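Local coordinates for protein ATP-dependent RNA helicase HrpB (Escherichia coli, PDB 6EUD) that hydrolyses ATP to ADP and phosphate as a DExH-box helicase that binds single-stranded RNA, at residues A[52-64]-A[97-110]. Residues are numbered along the deposited sequence; the frame is centred on the assembly and turned at random.
Sequences GKIILLEPRRLAA and TRLEVVTEGVLTRM
Ile54 to Leu57 pair in parallel with Leu99 to Val102, neighbouring strands in the RecA-like P-loop core that carries the predicted ATP site. Five backbone hydrogen bonds alternate between the two segments; four run nearly straight into their carbonyls, whereas Val102 N meets Leu56 O from above the carbonyl plane, at 2.9 Å.

Packing is tight on the face of Ile55, Leu57 and Val102, which the helix starting at Val106 covers. Ile55 CD1 meets Met110 CE tip to tip at 3.6 Å, and the Leu107 side chain crosses that of Leu57 at about a right angle, Leu107 CD2 lying 4.0 Å from Leu57 CB. On the reverse face, Leu99 CD2 lies 3.6 Å from Ile54 CB.

The solvent side is looser: Glu104 OE1 lies 3.1 Å from NH1 of the exposed Arg61 but well out of the guanidinium plane, so the salt bridge rests on charge alone, while Glu104 OE2 accepts a bond from Arg88 N.

Between these regimes sits Thr103, its OG1 anti to the backbone N (chi1 -179°) and its CG2 against Ala64 CB. A valine here would remove the hydroxyl and probably leave Glu58 O without this donor. Thr103 OG1 reaches Glu58 O at 2.9 Å, tilted 35° from the carbonyl plane.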
ATOM      1  N   GLY A  52     -12.921 -22.619 -29.285  1.00117.95           N
ATOM      2  CA  GLY A  52     -12.938 -23.342 -28.027  1.00113.05           C
ATOM      3  C   GLY A  52     -13.817 -22.743 -26.945  1.00103.58           C
ATOM      4  O   GLY A  52     -14.966 -22.368 -27.195  1.00100.46           O
ATOM      5  N   LYS A  53     -13.260 -22.661 -25.738  1.00 98.11           N
ATOM      6  CA  LYS A  53     -13.980 -22.206 -24.553  1.00 92.59           C
ATOM      7  C   LYS A  53     -13.865 -20.694 -24.360  1.00 87.55           C
ATOM      8  O   LYS A  53     -12.937 -20.068 -24.866  1.00 83.89           O
ATOM      9  CB  LYS A  53     -13.451 -22.929 -23.318  1.00 90.09           C
ATOM     10  CG  LYS A  53     -14.467 -23.838 -22.659  1.00 95.50           C
ATOM     11  CD  LYS A  53     -13.780 -25.110 -22.202  1.00103.82           C
ATOM     12  CE  LYS A  53     -14.663 -25.932 -21.267  1.00112.33           C
ATOM     13  NZ  LYS A  53     -16.065 -25.993 -21.744  1.00117.02           N
ATOM     14  N   ILE A  54     -14.823 -20.113 -23.643  1.00 86.83           N
ATOM     15  CA  ILE A  54     -14.781 -18.698 -23.275  1.00 79.84           C
ATOM     16  C   ILE A  54     -14.958 -18.547 -21.774  1.00 76.99           C
ATOM     17  O   ILE A  54     -15.885 -19.116 -21.200  1.00 78.77           O
ATOM     18  CB  ILE A  54     -15.878 -17.881 -23.972  1.00 79.13           C
ATOM     19  CG1 ILE A  54     -15.817 -18.069 -25.488  1.00 81.41           C
ATOM     20  CG2 ILE A  54     -15.769 -16.410 -23.587  1.00 73.48           C
ATOM     21  CD1 ILE A  54     -16.958 -17.392 -26.224  1.00 80.08           C
ATOM     22  N   ILE A  55     -14.072 -17.786 -21.136  1.00 73.53           N
ATOM     23  CA  ILE A  55     -14.179 -17.555 -19.700  1.00 72.51           C
ATOM     24  C   ILE A  55     -14.693 -16.147 -19.421  1.00 71.30           C
ATOM     25  O   ILE A  55     -14.218 -15.173 -20.020  1.00 69.74           O
ATOM     26  CB  ILE A  55     -12.840 -17.741 -18.980  1.00 70.57           C
ATOM     27  CG1 ILE A  55     -12.155 -19.045 -19.404  1.00 72.97           C
ATOM     28  CG2 ILE A  55     -13.057 -17.727 -17.477  1.00 71.31           C
ATOM     29  CD1 ILE A  55     -12.858 -20.294 -18.944  1.00 77.50           C
ATOM     30  N   LEU A  56     -15.665 -16.049 -18.514  1.00 69.85           N
ATOM     31  CA  LEU A  56     -16.259 -14.768 -18.153  1.00 66.56           C
ATOM     32  C   LEU A  56     -16.082 -14.481 -16.668  1.00 66.31           C
ATOM     33  O   LEU A  56     -16.812 -15.039 -15.831  1.00 66.43           O
ATOM     34  CB  LEU A  56     -17.743 -14.747 -18.513  1.00 68.94           C
ATOM     35  CG  LEU A  56     -18.501 -13.458 -18.202  1.00 66.97           C
ATOM     36  CD1 LEU A  56     -17.887 -12.285 -18.953  1.00 64.22           C
ATOM     37  CD2 LEU A  56     -19.967 -13.610 -18.547  1.00 67.85           C
ATOM     38  N   LEU A  57     -15.113 -13.613 -16.353  1.00 63.60           N
ATOM     39  CA  LEU A  57     -14.823 -13.212 -14.971  1.00 59.27           C
ATOM     40  C   LEU A  57     -15.826 -12.187 -14.482  1.00 56.81           C
ATOM     41  O   LEU A  57     -16.090 -11.203 -15.170  1.00 52.73           O
ATOM     42  CB  LEU A  57     -13.407 -12.634 -14.843  1.00 56.72           C
ATOM     43  CG  LEU A  57     -13.045 -12.074 -13.453  1.00 53.32           C
ATOM     44  CD1 LEU A  57     -13.049 -13.183 -12.413  1.00 54.94           C
ATOM     45  CD2 LEU A  57     -11.699 -11.346 -13.445  1.00 48.19           C
ATOM     46  N   GLU A  58     -16.378 -12.417 -13.293  1.00 59.77           N
ATOM     47  CA  GLU A  58     -17.276 -11.458 -12.661  1.00 61.97           C
ATOM     48  C   GLU A  58     -16.709 -11.051 -11.302  1.00 63.96           C
ATOM     49  O   GLU A  58     -16.110 -11.866 -10.619  1.00 63.73           O
ATOM     50  CB  GLU A  58     -18.679 -12.053 -12.520  1.00 67.43           C
ATOM     51  CG  GLU A  58     -19.346 -12.406 -13.854  1.00 69.55           C
ATOM     52  CD  GLU A  58     -19.701 -11.180 -14.685  1.00 67.36           C
ATOM     53  OE1 GLU A  58     -19.906 -10.103 -14.085  1.00 66.10           O
ATOM     54  OE2 GLU A  58     -19.782 -11.295 -15.932  1.00 66.82           O
ATOM     55  N   PRO A  59     -16.906  -9.786 -10.903  1.00 68.55           N
ATOM     56  CA  PRO A  59     -16.229  -9.234  -9.720  1.00 64.82           C
ATOM     57  C   PRO A  59     -16.684  -9.855  -8.406  1.00 67.08           C
ATOM     58  O   PRO A  59     -15.864 -10.024  -7.520  1.00 69.50           O
ATOM     59  CB  PRO A  59     -16.603  -7.756  -9.761  1.00 68.42           C
ATOM     60  CG  PRO A  59     -17.945  -7.739 -10.468  1.00 74.32           C
ATOM     61  CD  PRO A  59     -17.891  -8.848 -11.476  1.00 70.50           C
ATOM     62  N   ARG A  60     -17.961 -10.177  -8.260  1.00 73.54           N
ATOM     63  CA  ARG A  60     -18.410 -10.831  -7.033  1.00 84.56           C
ATOM     64  C   ARG A  60     -19.240 -12.065  -7.308  1.00 93.98           C
ATOM     65  O   ARG A  60     -19.675 -12.292  -8.437  1.00 97.87           O
ATOM     66  CB  ARG A  60     -19.217  -9.876  -6.165  1.00 87.75           C
ATOM     67  CG  ARG A  60     -18.388  -8.802  -5.490  1.00 89.00           C
ATOM     68  CD  ARG A  60     -19.269  -7.607  -5.183  1.00 91.64           C
ATOM     69  NE  ARG A  60     -19.973  -7.172  -6.387  1.00 91.02           N
ATOM     70  CZ  ARG A  60     -19.515  -6.246  -7.222  1.00 88.06           C
ATOM     71  NH1 ARG A  60     -18.358  -5.645  -6.975  1.00 83.42           N
ATOM     72  NH2 ARG A  60     -20.215  -5.914  -8.300  1.00 89.81           N
ATOM     73  N   ARG A  61     -19.463 -12.848  -6.258  1.00101.02           N
ATOM     74  CA  ARG A  61     -20.213 -14.093  -6.359  1.00110.53           C
ATOM     75  C   ARG A  61     -21.635 -13.856  -6.861  1.00114.32           C
ATOM     76  O   ARG A  61     -22.162 -14.620  -7.670  1.00117.54           O
ATOM     77  CB  ARG A  61     -20.255 -14.790  -4.998  1.00117.55           C
ATOM     78  CG  ARG A  61     -20.527 -16.290  -5.037  1.00123.33           C
ATOM     79  CD  ARG A  61     -20.552 -16.834  -3.629  1.00129.35           C
ATOM     80  NE  ARG A  61     -20.951 -15.781  -2.698  1.00134.19           N
ATOM     81  CZ  ARG A  61     -20.408 -15.583  -1.499  1.00137.31           C
ATOM     82  NH1 ARG A  61     -19.429 -16.371  -1.068  1.00137.35           N
ATOM     83  NH2 ARG A  61     -20.844 -14.594  -0.727  1.00138.96           N
ATOM     84  N   LEU A  62     -22.250 -12.776  -6.396  1.00112.80           N
ATOM     85  CA  LEU A  62     -23.660 -12.530  -6.689  1.00112.49           C
ATOM     86  C   LEU A  62     -23.863 -12.143  -8.139  1.00109.11           C
ATOM     87  O   LEU A  62     -24.844 -12.539  -8.762  1.00111.77           O
ATOM     88  CB  LEU A  62     -24.208 -11.441  -5.773  1.00115.12           C
ATOM     89  CG  LEU A  62     -23.533 -11.373  -4.401  1.00114.08           C
ATOM     90  CD1 LEU A  62     -23.957 -10.107  -3.690  1.00110.12           C
ATOM     91  CD2 LEU A  62     -23.864 -12.606  -3.559  1.00120.00           C
ATOM     92  N   ALA A  63     -22.926 -11.367  -8.666  1.00104.10           N
ATOM     93  CA  ALA A  63     -22.961 -10.983 -10.066  1.00100.81           C
ATOM     94  C   ALA A  63     -22.811 -12.206 -10.953  1.00 98.29           C
ATOM     95  O   ALA A  63     -23.510 -12.350 -11.960  1.00 98.16           O
ATOM     96  CB  ALA A  63     -21.856  -9.968 -10.371  1.00 96.37           C
ATOM     97  N   ALA A  64     -21.895 -13.085 -10.551  1.00 96.40           N
ATOM     98  CA  ALA A  64     -21.437 -14.198 -11.380  1.00 97.06           C
ATOM     99  C   ALA A  64     -22.528 -15.203 -11.684  1.00103.98           C
ATOM    100  O   ALA A  64     -22.528 -15.811 -12.757  1.00105.88           O
ATOM    101  CB  ALA A  64     -20.266 -14.907 -10.712  1.00 93.74           C
ATOM    102  N   THR A  97     -19.944 -27.825 -21.205  1.00141.51           N
ATOM    103  CA  THR A  97     -19.858 -26.368 -21.243  1.00136.11           C
ATOM    104  C   THR A  97     -18.934 -25.808 -22.322  1.00132.37           C
ATOM    105  O   THR A  97     -18.076 -26.513 -22.849  1.00139.35           O
ATOM    106  CB  THR A  97     -19.402 -25.862 -19.849  1.00119.23           C
ATOM    107  OG1 THR A  97     -20.102 -26.592 -18.831  1.00124.61           O
ATOM    108  CG2 THR A  97     -19.736 -24.415 -19.679  1.00114.06           C
ATOM    109  N   ARG A  98     -19.123 -24.540 -22.665  1.00124.30           N
ATOM    110  CA  ARG A  98     -18.173 -23.846 -23.519  1.00114.74           C
ATOM    111  C   ARG A  98     -17.949 -22.443 -22.970  1.00106.33           C
ATOM    112  O   ARG A  98     -16.984 -21.768 -23.324  1.00102.27           O
ATOM    113  CB  ARG A  98     -18.664 -23.822 -24.967  1.00111.78           C
ATOM    114  CG  ARG A  98     -18.466 -25.150 -25.691  1.00113.86           C
ATOM    115  CD  ARG A  98     -18.870 -25.034 -27.137  1.00117.68           C
ATOM    116  NE  ARG A  98     -18.210 -23.894 -27.762  1.00116.15           N
ATOM    117  CZ  ARG A  98     -18.510 -23.425 -28.967  1.00115.55           C
ATOM    118  NH1 ARG A  98     -19.469 -24.000 -29.683  1.00118.75           N
ATOM    119  NH2 ARG A  98     -17.856 -22.375 -29.451  1.00110.21           N
ATOM    120  N   LEU A  99     -18.839 -22.030 -22.075  1.00103.29           N
ATOM    121  CA  LEU A  99     -18.794 -20.704 -21.478  1.00 96.69           C
ATOM    122  C   LEU A  99     -18.878 -20.832 -19.965  1.00 92.87           C
ATOM    123  O   LEU A  99     -19.921 -21.205 -19.422  1.00 96.60           O
ATOM    124  CB  LEU A  99     -19.939 -19.836 -22.020  1.00 98.53           C
ATOM    125  CG  LEU A  99     -20.050 -18.340 -21.705  1.00 93.16           C
ATOM    126  CD1 LEU A  99     -20.732 -18.092 -20.366  1.00 93.08           C
ATOM    127  CD2 LEU A  99     -18.696 -17.674 -21.745  1.00 88.82           C
ATOM    128  N   GLU A 100     -17.778 -20.528 -19.288  1.00 85.96           N
ATOM    129  CA  GLU A 100     -17.741 -20.588 -17.835  1.00 82.30           C
ATOM    130  C   GLU A 100     -17.723 -19.174 -17.250  1.00 79.76           C
ATOM    131  O   GLU A 100     -17.016 -18.296 -17.744  1.00 76.02           O
ATOM    132  CB  GLU A 100     -16.532 -21.404 -17.369  1.00 77.14           C
ATOM    133  CG  GLU A 100     -16.579 -22.861 -17.817  1.00 84.08           C
ATOM    134  CD  GLU A 100     -15.384 -23.685 -17.346  1.00 89.94           C
ATOM    135  OE1 GLU A 100     -14.424 -23.098 -16.805  1.00 87.62           O
ATOM    136  OE2 GLU A 100     -15.401 -24.927 -17.517  1.00 95.92           O
ATOM    137  N   VAL A 101     -18.526 -18.959 -16.212  1.00 81.02           N
ATOM    138  CA  VAL A 101     -18.614 -17.659 -15.555  1.00 78.24           C
ATOM    139  C   VAL A 101     -18.004 -17.759 -14.165  1.00 78.16           C
ATOM    140  O   VAL A 101     -18.639 -18.246 -13.237  1.00 79.52           O
ATOM    141  CB  VAL A 101     -20.073 -17.158 -15.442  1.00 79.87           C
ATOM    142  CG1 VAL A 101     -20.105 -15.735 -14.899  1.00 74.71           C
ATOM    143  CG2 VAL A 101     -20.774 -17.227 -16.797  1.00 82.12           C
ATOM    144  N   VAL A 102     -16.772 -17.280 -14.029  1.00 75.06           N
ATOM    145  CA  VAL A 102     -15.995 -17.491 -12.814  1.00 72.90           C
ATOM    146  C   VAL A 102     -15.885 -16.230 -11.956  1.00 70.98           C
ATOM    147  O   VAL A 102     -16.143 -15.121 -12.430  1.00 72.70           O
ATOM    148  CB  VAL A 102     -14.580 -17.994 -13.163  1.00 69.60           C
ATOM    149  CG1 VAL A 102     -14.669 -19.246 -14.025  1.00 72.44           C
ATOM    150  CG2 VAL A 102     -13.789 -16.911 -13.887  1.00 64.25           C
ATOM    151  N   THR A 103     -15.503 -16.419 -10.693  1.00 67.49           N
ATOM    152  CA  THR A 103     -15.296 -15.325  -9.744  1.00 64.83           C
ATOM    153  C   THR A 103     -14.520 -15.769  -8.510  1.00 65.63           C
ATOM    154  O   THR A 103     -14.165 -16.935  -8.382  1.00 71.62           O
ATOM    155  CB  THR A 103     -16.608 -14.744  -9.249  1.00 68.49           C
ATOM    156  OG1 THR A 103     -16.330 -13.667  -8.342  1.00 67.19           O
ATOM    157  CG2 THR A 103     -17.393 -15.819  -8.512  1.00 72.44           C
ATOM    158  N   GLU A 104     -14.281 -14.830  -7.597  1.00 61.99           N
ATOM    159  CA  GLU A 104     -13.596 -15.104  -6.332  1.00 63.56           C
ATOM    160  C   GLU A 104     -12.218 -15.765  -6.485  1.00 61.89           C
ATOM    161  O   GLU A 104     -11.907 -16.729  -5.774  1.00 64.99           O
ATOM    162  CB  GLU A 104     -14.474 -15.982  -5.440  1.00 69.14           C
ATOM    163  CG  GLU A 104     -15.725 -15.288  -4.963  1.00 75.51           C
ATOM    164  CD  GLU A 104     -16.616 -16.188  -4.137  1.00 79.89           C
ATOM    165  OE1 GLU A 104     -17.176 -15.684  -3.146  1.00 81.87           O
ATOM    166  OE2 GLU A 104     -16.759 -17.386  -4.472  1.00 80.40           O
ATOM    167  N   GLY A 105     -11.406 -15.245  -7.404  1.00 54.99           N
ATOM    168  CA  GLY A 105     -10.046 -15.722  -7.597  1.00 49.48           C
ATOM    169  C   GLY A 105      -9.928 -16.992  -8.417  1.00 52.87           C
ATOM    170  O   GLY A 105      -8.816 -17.485  -8.621  1.00 53.66           O
ATOM    171  N   VAL A 106     -11.057 -17.528  -8.885  1.00 50.68           N
ATOM    172  CA  VAL A 106     -11.045 -18.773  -9.654  1.00 58.96           C
ATOM    173  C   VAL A 106     -10.220 -18.629 -10.943  1.00 57.35           C
ATOM    174  O   VAL A 106      -9.434 -19.511 -11.288  1.00 53.69           O
ATOM    175  CB  VAL A 106     -12.479 -19.241 -10.001  1.00 62.66           C
ATOM    176  CG1 VAL A 106     -12.463 -20.272 -11.123  1.00 65.73           C
ATOM    177  CG2 VAL A 106     -13.180 -19.798  -8.766  1.00 63.58           C
ATOM    178  N   LEU A 107     -10.380 -17.512 -11.644  1.00 52.76           N
ATOM    179  CA  LEU A 107      -9.615 -17.298 -12.865  1.00 52.41           C
ATOM    180  C   LEU A 107      -8.117 -17.360 -12.584  1.00 54.61           C
ATOM    181  O   LEU A 107      -7.342 -17.940 -13.356  1.00 55.21           O
ATOM    182  CB  LEU A 107      -9.985 -15.969 -13.500  1.00 46.38           C
ATOM    183  CG  LEU A 107      -9.226 -15.607 -14.775  1.00 47.38           C
ATOM    184  CD1 LEU A 107      -9.228 -16.771 -15.753  1.00 48.74           C
ATOM    185  CD2 LEU A 107      -9.830 -14.363 -15.437  1.00 44.17           C
ATOM    186  N   THR A 108      -7.716 -16.784 -11.458  1.00 54.60           N
ATOM    187  CA  THR A 108      -6.318 -16.829 -11.051  1.00 52.89           C
ATOM    188  C   THR A 108      -5.834 -18.276 -10.863  1.00 53.28           C
ATOM    189  O   THR A 108      -4.760 -18.620 -11.340  1.00 47.39           O
ATOM    190  CB  THR A 108      -6.079 -16.026  -9.753  1.00 52.75           C
ATOM    191  OG1 THR A 108      -6.584 -14.692  -9.913  1.00 51.84           O
ATOM    192  CG2 THR A 108      -4.575 -15.973  -9.412  1.00 47.46           C
ATOM    193  N   ARG A 109      -6.621 -19.105 -10.177  1.00 49.70           N
ATOM    194  CA  ARG A 109      -6.301 -20.533 -10.007  1.00 70.94           C
ATOM    195  C   ARG A 109      -6.115 -21.273 -11.331  1.00 64.74           C
ATOM    196  O   ARG A 109      -5.141 -22.002 -11.509  1.00 64.99           O
ATOM    197  CB  ARG A 109      -7.391 -21.236  -9.189  1.00 77.72           C
ATOM    198  CG  ARG A 109      -7.365 -20.874  -7.719  1.00 82.43           C
ATOM    199  CD  ARG A 109      -5.937 -20.851  -7.218  1.00 87.44           C
ATOM    200  NE  ARG A 109      -5.756 -19.744  -6.297  1.00 90.30           N
ATOM    201  CZ  ARG A 109      -4.608 -19.106  -6.121  1.00 90.20           C
ATOM    202  NH1 ARG A 109      -3.529 -19.469  -6.800  1.00 88.89           N
ATOM    203  NH2 ARG A 109      -4.547 -18.097  -5.264  1.00 92.11           N
ATOM    204  N   MET A 110      -7.057 -21.067 -12.250  1.00 61.82           N
ATOM    205  CA  MET A 110      -7.037 -21.699 -13.566  1.00 63.45           C
ATOM    206  C   MET A 110      -5.757 -21.400 -14.351  1.00 62.17           C
ATOM    207  O   MET A 110      -5.149 -22.301 -14.935  1.00 68.07           O
ATOM    208  CB  MET A 110      -8.263 -21.256 -14.376  1.00 63.97           C
ATOM    209  CG  MET A 110      -9.587 -21.691 -13.762  1.00 68.95           C
ATOM    210  SD  MET A 110     -11.051 -21.053 -14.612  1.00 97.44           S
ATOM    211  CE  MET A 110     -10.743 -21.586 -16.294  1.00 63.50           C
TER